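Local coordinates for virulence protein vsdE (Salmonella enterica, PDB 5LQ6) that is a plasmid-encoded virulence effector that acts as a cysteine hydrolase and suppresses immune responses of the host, at residues 55-66 / 182-193; 13-21 / 111-119. The protein carries 4 engineered substitutions. All blocks are in the same frame, centred on the assembly; numbering follows the deposited sequence. Where two conformers were deposited one is given.

Contact 1 of 2, residues 55-66 / 182-193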
# COMPACT_ATOMS: atom_id res chain seq x y z
N ARG A 55 14.58 4.59 -6.52
CA ARG A 55 13.78 3.52 -7.09
C ARG A 55 14.28 2.17 -6.63
O ARG A 55 13.53 1.26 -6.32
CB ARG A 55 13.73 3.64 -8.62
CG ARG A 55 12.76 2.68 -9.25
CD ARG A 55 12.76 2.90 -10.75
NE ARG A 55 11.77 2.08 -11.40
CZ ARG A 55 11.98 0.86 -11.85
NH1 ARG A 55 13.17 0.27 -11.68
NH2 ARG A 55 11.00 0.20 -12.44
N ASP A 56 15.61 2.02 -6.56
CA ASP A 56 16.18 0.79 -6.10
C ASP A 56 15.85 0.51 -4.62
O ASP A 56 15.62 -0.64 -4.24
CB ASP A 56 17.70 0.85 -6.24
CG ASP A 56 18.32 -0.43 -5.81
OD1 ASP A 56 18.10 -1.42 -6.52
OD2 ASP A 56 18.94 -0.46 -4.71
N ASN A 57 15.82 1.53 -3.80
CA ASN A 57 15.34 1.39 -2.42
C ASN A 57 13.95 0.78 -2.41
O ASN A 57 13.66 -0.15 -1.63
CB ASN A 57 15.28 2.71 -1.63
CG ASN A 57 16.63 3.36 -1.35
OD1 ASN A 57 16.69 4.58 -1.22
ND2 ASN A 57 17.67 2.57 -1.17
N LEU A 58 13.07 1.34 -3.22
CA LEU A 58 11.70 0.83 -3.26
C LEU A 58 11.61 -0.62 -3.69
O LEU A 58 10.77 -1.36 -3.22
CB LEU A 58 10.80 1.70 -4.17
CG LEU A 58 10.55 3.10 -3.76
CD1 LEU A 58 9.70 3.72 -4.89
CD2 LEU A 58 9.80 3.16 -2.44
N LYS A 59 12.44 -1.03 -4.64
CA LYS A 59 12.45 -2.41 -5.04
C LYS A 59 12.80 -3.29 -3.86
O LYS A 59 12.17 -4.33 -3.62
CB LYS A 59 13.49 -2.65 -6.16
CG LYS A 59 13.39 -4.00 -6.81
CD LYS A 59 14.50 -4.21 -7.84
CE LYS A 59 14.79 -2.96 -8.66
NZ LYS A 59 15.87 -3.23 -9.66
N GLN A 60 13.85 -2.92 -3.12
CA GLN A 60 14.25 -3.74 -1.99
C GLN A 60 13.16 -3.79 -0.90
O GLN A 60 12.92 -4.83 -0.31
CB GLN A 60 15.57 -3.25 -1.41
CG GLN A 60 16.76 -3.10 -2.38
CD GLN A 60 16.79 -4.02 -3.60
OE1 GLN A 60 16.67 -5.27 -3.51
NE2 GLN A 60 16.97 -3.42 -4.77
N MET A 61 12.50 -2.67 -0.68
CA MET A 61 11.41 -2.61 0.31
C MET A 61 10.22 -3.46 -0.11
O MET A 61 9.60 -4.15 0.71
CB MET A 61 10.99 -1.15 0.53
CG MET A 61 12.09 -0.35 1.18
SD MET A 61 11.67 1.31 1.67
CE MET A 61 10.91 0.97 3.27
N ALA A 62 9.89 -3.45 -1.39
CA ALA A 62 8.79 -4.28 -1.89
C ALA A 62 9.10 -5.76 -1.81
O ALA A 62 8.25 -6.56 -1.50
CB ALA A 62 8.45 -3.92 -3.32
N ARG A 63 10.37 -6.12 -2.08
CA ARG A 63 10.76 -7.51 -1.90
C ARG A 63 10.68 -7.95 -0.45
O ARG A 63 10.30 -9.07 -0.19
CB ARG A 63 12.17 -7.75 -2.43
CG ARG A 63 12.28 -7.70 -3.94
CD ARG A 63 13.72 -7.67 -4.38
NE ARG A 63 13.85 -7.91 -5.83
CZ ARG A 63 14.98 -7.73 -6.52
NH1 ARG A 63 16.10 -7.26 -5.93
NH2 ARG A 63 14.99 -8.02 -7.81
N TYR A 64 11.07 -7.07 0.46
CA TYR A 64 11.10 -7.36 1.90
C TYR A 64 9.74 -7.78 2.43
O TYR A 64 9.61 -8.76 3.18
CB TYR A 64 11.65 -6.21 2.70
CG TYR A 64 11.69 -6.51 4.17
CD1 TYR A 64 12.76 -7.22 4.73
CD2 TYR A 64 10.67 -6.11 5.03
CE1 TYR A 64 12.78 -7.52 6.07
CE2 TYR A 64 10.69 -6.43 6.38
CZ TYR A 64 11.77 -7.11 6.90
OH TYR A 64 11.80 -7.40 8.27
N VAL A 65 8.69 -7.04 2.06
CA VAL A 65 7.41 -7.33 2.66
C VAL A 65 6.79 -8.64 2.31
O VAL A 65 5.95 -9.17 3.05
CB VAL A 65 6.35 -6.20 2.43
CG1 VAL A 65 6.79 -4.90 3.07
CG2 VAL A 65 6.05 -5.99 0.97
N ASN A 66 7.15 -9.19 1.14
CA ASN A 66 6.50 -10.40 0.66
C ASN A 66 7.41 -11.60 0.88
O ASN A 66 8.31 -11.75 0.08
CB ASN A 66 6.06 -10.26 -0.82
CG ASN A 66 5.05 -11.30 -1.25
OD1 ASN A 66 4.66 -12.17 -0.46
ND2 ASN A 66 4.52 -11.16 -2.47
N GLN A 182 6.02 6.24 -8.94
CA GLN A 182 6.32 4.84 -9.09
C GLN A 182 5.24 4.00 -8.43
O GLN A 182 5.14 3.99 -7.20
CB GLN A 182 7.68 4.51 -8.52
CG GLN A 182 8.10 3.06 -8.67
CD GLN A 182 8.28 2.67 -10.10
OE1 GLN A 182 9.18 3.24 -10.79
NE2 GLN A 182 7.40 1.83 -10.64
N PHE A 183 4.47 3.30 -9.24
CA PHE A 183 3.57 2.26 -8.69
C PHE A 183 4.37 1.10 -8.24
O PHE A 183 5.37 0.71 -8.88
CB PHE A 183 2.49 1.93 -9.69
CG PHE A 183 1.52 3.07 -9.93
CD1 PHE A 183 0.61 3.41 -8.97
CD2 PHE A 183 1.53 3.82 -11.11
CE1 PHE A 183 -0.31 4.45 -9.15
CE2 PHE A 183 0.62 4.84 -11.27
CZ PHE A 183 -0.29 5.16 -10.31
N ILE A 184 3.94 0.51 -7.13
CA ILE A 184 4.61 -0.63 -6.50
C ILE A 184 3.54 -1.67 -6.19
O ILE A 184 2.57 -1.37 -5.52
CB ILE A 184 5.37 -0.28 -5.23
CG1 ILE A 184 6.31 0.88 -5.44
CG2 ILE A 184 6.09 -1.48 -4.70
CD1 ILE A 184 6.61 1.62 -4.17
N ASP A 185 3.69 -2.88 -6.69
CA ASP A 185 2.74 -3.96 -6.37
C ASP A 185 3.54 -5.10 -5.81
O ASP A 185 3.97 -5.99 -6.57
CB ASP A 185 1.86 -4.34 -7.57
CG ASP A 185 0.72 -5.23 -7.20
OD1 ASP A 185 0.77 -5.83 -6.12
OD2 ASP A 185 -0.25 -5.29 -7.98
N SER A 186 3.73 -5.13 -4.48
CA SER A 186 4.56 -6.15 -3.84
C SER A 186 3.92 -7.52 -3.93
O SER A 186 4.62 -8.55 -3.81
CB SER A 186 4.87 -5.80 -2.42
OG SER A 186 3.68 -5.76 -1.61
N TRP A 187 2.62 -7.58 -4.18
CA TRP A 187 1.91 -8.85 -4.41
C TRP A 187 2.21 -9.47 -5.76
O TRP A 187 2.23 -10.71 -5.93
CB TRP A 187 0.41 -8.59 -4.25
CG TRP A 187 -0.50 -9.72 -4.54
CD1 TRP A 187 -0.92 -10.64 -3.64
CD2 TRP A 187 -1.07 -10.04 -5.78
NE1 TRP A 187 -1.74 -11.55 -4.27
CE2 TRP A 187 -1.89 -11.18 -5.58
CE3 TRP A 187 -1.05 -9.46 -7.04
CZ2 TRP A 187 -2.63 -11.77 -6.62
CZ3 TRP A 187 -1.81 -10.06 -8.10
CH2 TRP A 187 -2.55 -11.20 -7.86
N LYS A 188 2.41 -8.64 -6.77
CA LYS A 188 2.58 -9.08 -8.16
C LYS A 188 4.07 -9.33 -8.37
O LYS A 188 4.79 -8.48 -8.90
CB LYS A 188 2.03 -8.01 -9.13
CG LYS A 188 2.04 -8.39 -10.62
CD LYS A 188 0.92 -9.33 -11.05
CE LYS A 188 0.96 -9.51 -12.54
NZ LYS A 188 -0.07 -10.45 -13.08
N THR A 189 4.53 -10.51 -7.95
CA THR A 189 5.95 -10.75 -7.87
C THR A 189 6.60 -10.87 -9.25
O THR A 189 7.81 -10.70 -9.33
CB THR A 189 6.25 -11.98 -7.05
OG1 THR A 189 5.49 -13.04 -7.61
CG2 THR A 189 5.90 -11.78 -5.58
N SER A 190 5.82 -11.03 -10.30
CA SER A 190 6.36 -11.02 -11.65
C SER A 190 6.79 -9.61 -12.08
O SER A 190 7.60 -9.45 -13.00
CB SER A 190 5.36 -11.54 -12.65
OG SER A 190 4.13 -10.80 -12.67
N ASN A 191 6.28 -8.56 -11.44
CA ASN A 191 6.58 -7.19 -11.84
C ASN A 191 6.19 -6.23 -10.69
O ASN A 191 5.13 -5.62 -10.73
CB ASN A 191 5.86 -6.83 -13.13
CG ASN A 191 6.26 -5.53 -13.76
OD1 ASN A 191 7.32 -4.99 -13.47
ND2 ASN A 191 5.43 -5.00 -14.61
N ILE A 192 7.04 -6.15 -9.70
CA ILE A 192 6.71 -5.44 -8.48
C ILE A 192 6.79 -3.91 -8.68
O ILE A 192 6.18 -3.18 -7.87
CB ILE A 192 7.53 -5.88 -7.28
CG1 ILE A 192 9.01 -5.65 -7.52
CG2 ILE A 192 7.22 -7.33 -6.95
CD1 ILE A 192 9.88 -5.92 -6.30
N LEU A 193 7.49 -3.44 -9.69
CA LEU A 193 7.56 -2.03 -10.02
C LEU A 193 7.05 -1.80 -11.42
O LEU A 193 7.85 -1.54 -12.37
CB LEU A 193 8.96 -1.43 -9.87
CG LEU A 193 9.34 -0.83 -8.52
CD1 LEU A 193 9.06 -1.57 -7.29
CD2 LEU A 193 10.83 -0.43 -8.61
O HOH W 1 8.34 1.02 -13.31
O HOH W 2 7.38 -8.36 -3.43
O HOH W 3 2.42 -12.62 -3.93
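Ala62 CB of helix 55-65 touches two branched side chains at once, Ile184 CG2 at 3.7 Å and Ile192 CD1. The helix packs here against edge strand 180-184 of the four-stranded antiparallel sheet and the loop that follows it, in a cysteine hydrolase whose family is consistent with the papain-like fold of clan CA. One helical turn earlier, Leu58 puts both of its methyls against Ile184 CD1, its side chain crossing that of Ile184 at about a right angle. Ile192 CD1 also lies against the aliphatic carbons of Lys59 and Arg63.

Each end of this apolar strip is closed by a polar bond. At the start, Arg55 is extended from CG to NE, with CG anti to the backbone N (chi1 -172°), and Arg55 NE donates to Gln182 OE1 at 2.9 Å. The guanidinium and amide planes stand 72° apart, and NE approaches from above the carbonyl plane. Leu193 CD2 sits 3.7 Å over the centre of one face of the Arg55 guanidinium. A water in the guanidinium plane joins Arg55 NH2, Gln182 NE2 and Leu193 O, while Gln182 NE2 also gives an almost straight bond to Phe183 O, fixing the amide's rotation. At the other end, Asn66 ND2 donates to Ser186 O at 2.9 Å, and a second water bridges Ala62 O to that same carbonyl oxygen.

Farther out, Asp185, whose CB turns away from the helix, is consistent with the acid of a Cys-His-Asp triad with Cys76: its OD2 is hydrogen-bonded to His165 NE2.

Contact 2 of 2, residues 13-21 / 111-119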
# COMPACT_ATOMS: atom_id res chain seq x y z
N GLN A 13 5.34 -1.70 18.92
CA GLN A 13 4.78 -2.24 20.14
C GLN A 13 3.30 -1.95 20.27
O GLN A 13 2.58 -2.78 20.83
CB GLN A 13 5.54 -1.79 21.38
CG GLN A 13 5.47 -0.32 21.73
CD GLN A 13 6.34 0.00 22.95
OE1 GLN A 13 7.29 -0.74 23.27
NE2 GLN A 13 6.03 1.10 23.63
N ASP A 14 2.85 -0.80 19.77
CA ASP A 14 1.39 -0.54 19.67
C ASP A 14 0.65 -1.49 18.75
O ASP A 14 -0.49 -1.87 19.00
CB ASP A 14 1.14 0.91 19.27
CG ASP A 14 1.48 1.92 20.38
OD1 ASP A 14 1.73 1.52 21.53
OD2 ASP A 14 1.49 3.13 20.09
N ILE A 15 1.29 -1.91 17.67
CA ILE A 15 0.74 -2.98 16.80
C ILE A 15 0.55 -4.27 17.58
O ILE A 15 -0.47 -4.95 17.50
CB ILE A 15 1.64 -3.22 15.54
CG1 ILE A 15 1.73 -1.92 14.73
CG2 ILE A 15 1.15 -4.39 14.74
CD1 ILE A 15 2.70 -2.02 13.57
N ILE A 16 1.58 -4.62 18.34
CA ILE A 16 1.55 -5.84 19.13
C ILE A 16 0.43 -5.80 20.17
O ILE A 16 -0.31 -6.78 20.30
CB ILE A 16 2.93 -6.04 19.79
CG1 ILE A 16 3.88 -6.62 18.71
CG2 ILE A 16 2.82 -6.98 20.99
CD1 ILE A 16 5.35 -6.45 19.08
N SER A 17 0.23 -4.66 20.78
CA SER A 17 -0.83 -4.53 21.77
C SER A 17 -2.20 -4.68 21.09
O SER A 17 -3.08 -5.38 21.57
CB SER A 17 -0.72 -3.27 22.59
OG SER A 17 -0.78 -2.09 21.86
N ARG A 18 -2.37 -4.01 19.96
CA ARG A 18 -3.68 -4.09 19.26
C ARG A 18 -4.02 -5.46 18.77
O ARG A 18 -5.13 -5.95 18.93
CB ARG A 18 -3.72 -3.06 18.14
CG ARG A 18 -3.77 -1.62 18.60
CD ARG A 18 -3.99 -0.62 17.47
NE ARG A 18 -2.83 -0.55 16.58
CZ ARG A 18 -1.88 0.36 16.64
NH1 ARG A 18 -1.90 1.31 17.56
NH2 ARG A 18 -0.88 0.34 15.74
N ILE A 19 -3.04 -6.13 18.15
CA ILE A 19 -3.25 -7.41 17.54
C ILE A 19 -3.56 -8.52 18.57
O ILE A 19 -4.26 -9.49 18.29
CB ILE A 19 -2.05 -7.73 16.61
CG1 ILE A 19 -2.47 -8.52 15.40
CG2 ILE A 19 -0.86 -8.31 17.38
CD1 ILE A 19 -1.30 -8.69 14.45
N ASN A 20 -3.08 -8.34 19.81
CA ASN A 20 -3.35 -9.30 20.86
C ASN A 20 -4.50 -8.93 21.79
O ASN A 20 -4.79 -9.65 22.75
CB ASN A 20 -2.07 -9.47 21.71
CG ASN A 20 -1.00 -10.23 21.00
OD1 ASN A 20 -1.22 -11.36 20.70
ND2 ASN A 20 0.12 -9.59 20.68
N SER A 21 -5.17 -7.80 21.51
CA SER A 21 -6.16 -7.31 22.48
C SER A 21 -7.43 -8.15 22.50
O SER A 21 -7.78 -8.77 21.53
CB SER A 21 -6.43 -5.87 22.20
OG SER A 21 -7.06 -5.77 21.00
N VAL A 111 -7.22 -4.03 8.88
CA VAL A 111 -5.79 -3.99 8.73
C VAL A 111 -5.22 -2.64 9.15
O VAL A 111 -4.20 -2.57 9.84
CB VAL A 111 -5.35 -4.36 7.27
CG1 VAL A 111 -3.89 -4.05 6.99
CG2 VAL A 111 -5.70 -5.81 6.96
N ASP A 112 -5.87 -1.55 8.76
CA ASP A 112 -5.39 -0.25 9.10
C ASP A 112 -5.46 -0.00 10.64
O ASP A 112 -4.56 0.57 11.23
CB ASP A 112 -6.22 0.86 8.42
CG ASP A 112 -5.86 1.09 6.98
OD1 ASP A 112 -4.88 0.49 6.42
OD2 ASP A 112 -6.59 1.98 6.39
N LYS A 113 -6.56 -0.45 11.25
CA LYS A 113 -6.70 -0.29 12.69
C LYS A 113 -5.55 -0.99 13.43
O LYS A 113 -5.01 -0.47 14.39
CB LYS A 113 -8.06 -0.80 13.14
CG LYS A 113 -9.17 0.19 12.89
CD LYS A 113 -10.55 -0.34 13.27
CE LYS A 113 -11.59 0.68 12.89
NZ LYS A 113 -12.92 0.25 13.37
N ILE A 114 -5.17 -2.17 12.95
CA ILE A 114 -4.07 -2.91 13.61
C ILE A 114 -2.72 -2.23 13.36
O ILE A 114 -1.98 -1.98 14.27
CB ILE A 114 -4.03 -4.36 13.14
CG1 ILE A 114 -5.32 -5.06 13.59
CG2 ILE A 114 -2.74 -5.05 13.61
CD1 ILE A 114 -5.42 -6.48 13.10
N ILE A 115 -2.39 -1.96 12.09
CA ILE A 115 -1.05 -1.48 11.76
C ILE A 115 -0.85 -0.01 12.11
O ILE A 115 0.17 0.36 12.63
CB ILE A 115 -0.71 -1.79 10.29
CG1 ILE A 115 -0.45 -3.28 10.16
CG2 ILE A 115 0.51 -0.98 9.84
CD1 ILE A 115 -0.26 -3.76 8.75
N PHE A 116 -1.84 0.82 11.83
CA PHE A 116 -1.71 2.27 12.03
C PHE A 116 -2.43 2.81 13.25
O PHE A 116 -2.09 3.91 13.70
CB PHE A 116 -2.16 3.05 10.78
CG PHE A 116 -1.45 2.59 9.52
CD1 PHE A 116 -0.13 2.93 9.32
CD2 PHE A 116 -2.13 1.78 8.59
CE1 PHE A 116 0.54 2.45 8.16
CE2 PHE A 116 -1.44 1.31 7.48
CZ PHE A 116 -0.15 1.64 7.30
N GLY A 117 -3.35 2.03 13.81
CA GLY A 117 -4.11 2.47 14.96
C GLY A 117 -5.38 3.23 14.66
O GLY A 117 -6.07 3.72 15.60
N HIS A 118 -5.72 3.35 13.38
CA HIS A 118 -6.96 3.97 12.91
C HIS A 118 -7.08 3.70 11.44
O HIS A 118 -6.07 3.38 10.78
CB HIS A 118 -6.95 5.49 13.19
CG HIS A 118 -5.79 6.22 12.60
ND1 HIS A 118 -4.66 6.55 13.33
CD2 HIS A 118 -5.59 6.70 11.36
CE1 HIS A 118 -3.80 7.16 12.54
NE2 HIS A 118 -4.35 7.30 11.35
N GLU A 119 -8.30 3.82 10.92
CA GLU A 119 -8.53 3.77 9.47
C GLU A 119 -7.87 4.96 8.82
O GLU A 119 -7.92 6.05 9.36
CB GLU A 119 -10.02 3.79 9.12
CG GLU A 119 -10.82 2.73 9.81
CD GLU A 119 -12.23 2.62 9.25
OE1 GLU A 119 -12.41 2.78 8.01
OE2 GLU A 119 -13.14 2.34 10.06
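Arg18 and the carbonyl oxygen of Ile114 form the polar centre of this contact, a case of a side chain from one helix gripping a backbone carbonyl of another. Arg18 NE and NH2 hold Ile114 O side-on, at 2.8 and 3.0 Å. Ile114 O lies in the guanidinium plane, yet both donors reach it from above the same face of its carbonyl plane. A bend at chi3 (-68°) turns the group into this position. It is then sandwiched: Gly117 CA sits 3.4 Å above the centre of one face of the Arg18 guanidinium, and Asp14 O lies over the opposite face. Gly117, with positive phi where the chain leaves helix 108-116, brings no side chain to this tight spot.

Beside the arginine the packing is apolar and buried. Ile114 CG2 fits against Ile19 CG1 at 3.9 Å and against Ile15 CG2. Separately, Ile15 CG1 lies against the backbone oxygen Ile115 O at 3.5 Å. Tyr85 of helix 76-89 and Ile35 of helix 29-38 extend this core.

The outer side is looser. There Lys113 and Glu119 are exposed, and Lys113 NZ lies 3.9 Å from Glu119 OE2, a long salt bridge. Helix segments 13-19 and 111-116 approach to 8.2 Å between axes, with directions 135° apart, an inclined, roughly antiparallel pair within the helical part of the fold.

Contacts 1 and 2 lie in different parts of a single compact chain, their centres 24 Å apart and their nearest atoms about 9 Å apart without touching. Their segments alternate in sequence, 13-21, 55-66, 111-119 and 182-193, so the two pairings cross in sequence. Contact 1 joins a helix to the edge of the four-stranded sheet and its following loop; contact 2 joins two helices. Helix 76-89 runs between them as a shared element: Leu83 and Leu79 meet the first, Tyr85 the second. That helix begins at Cys76, the probable nucleophile, and is thus packed against both the helical part and the sheet-bearing part of the fold.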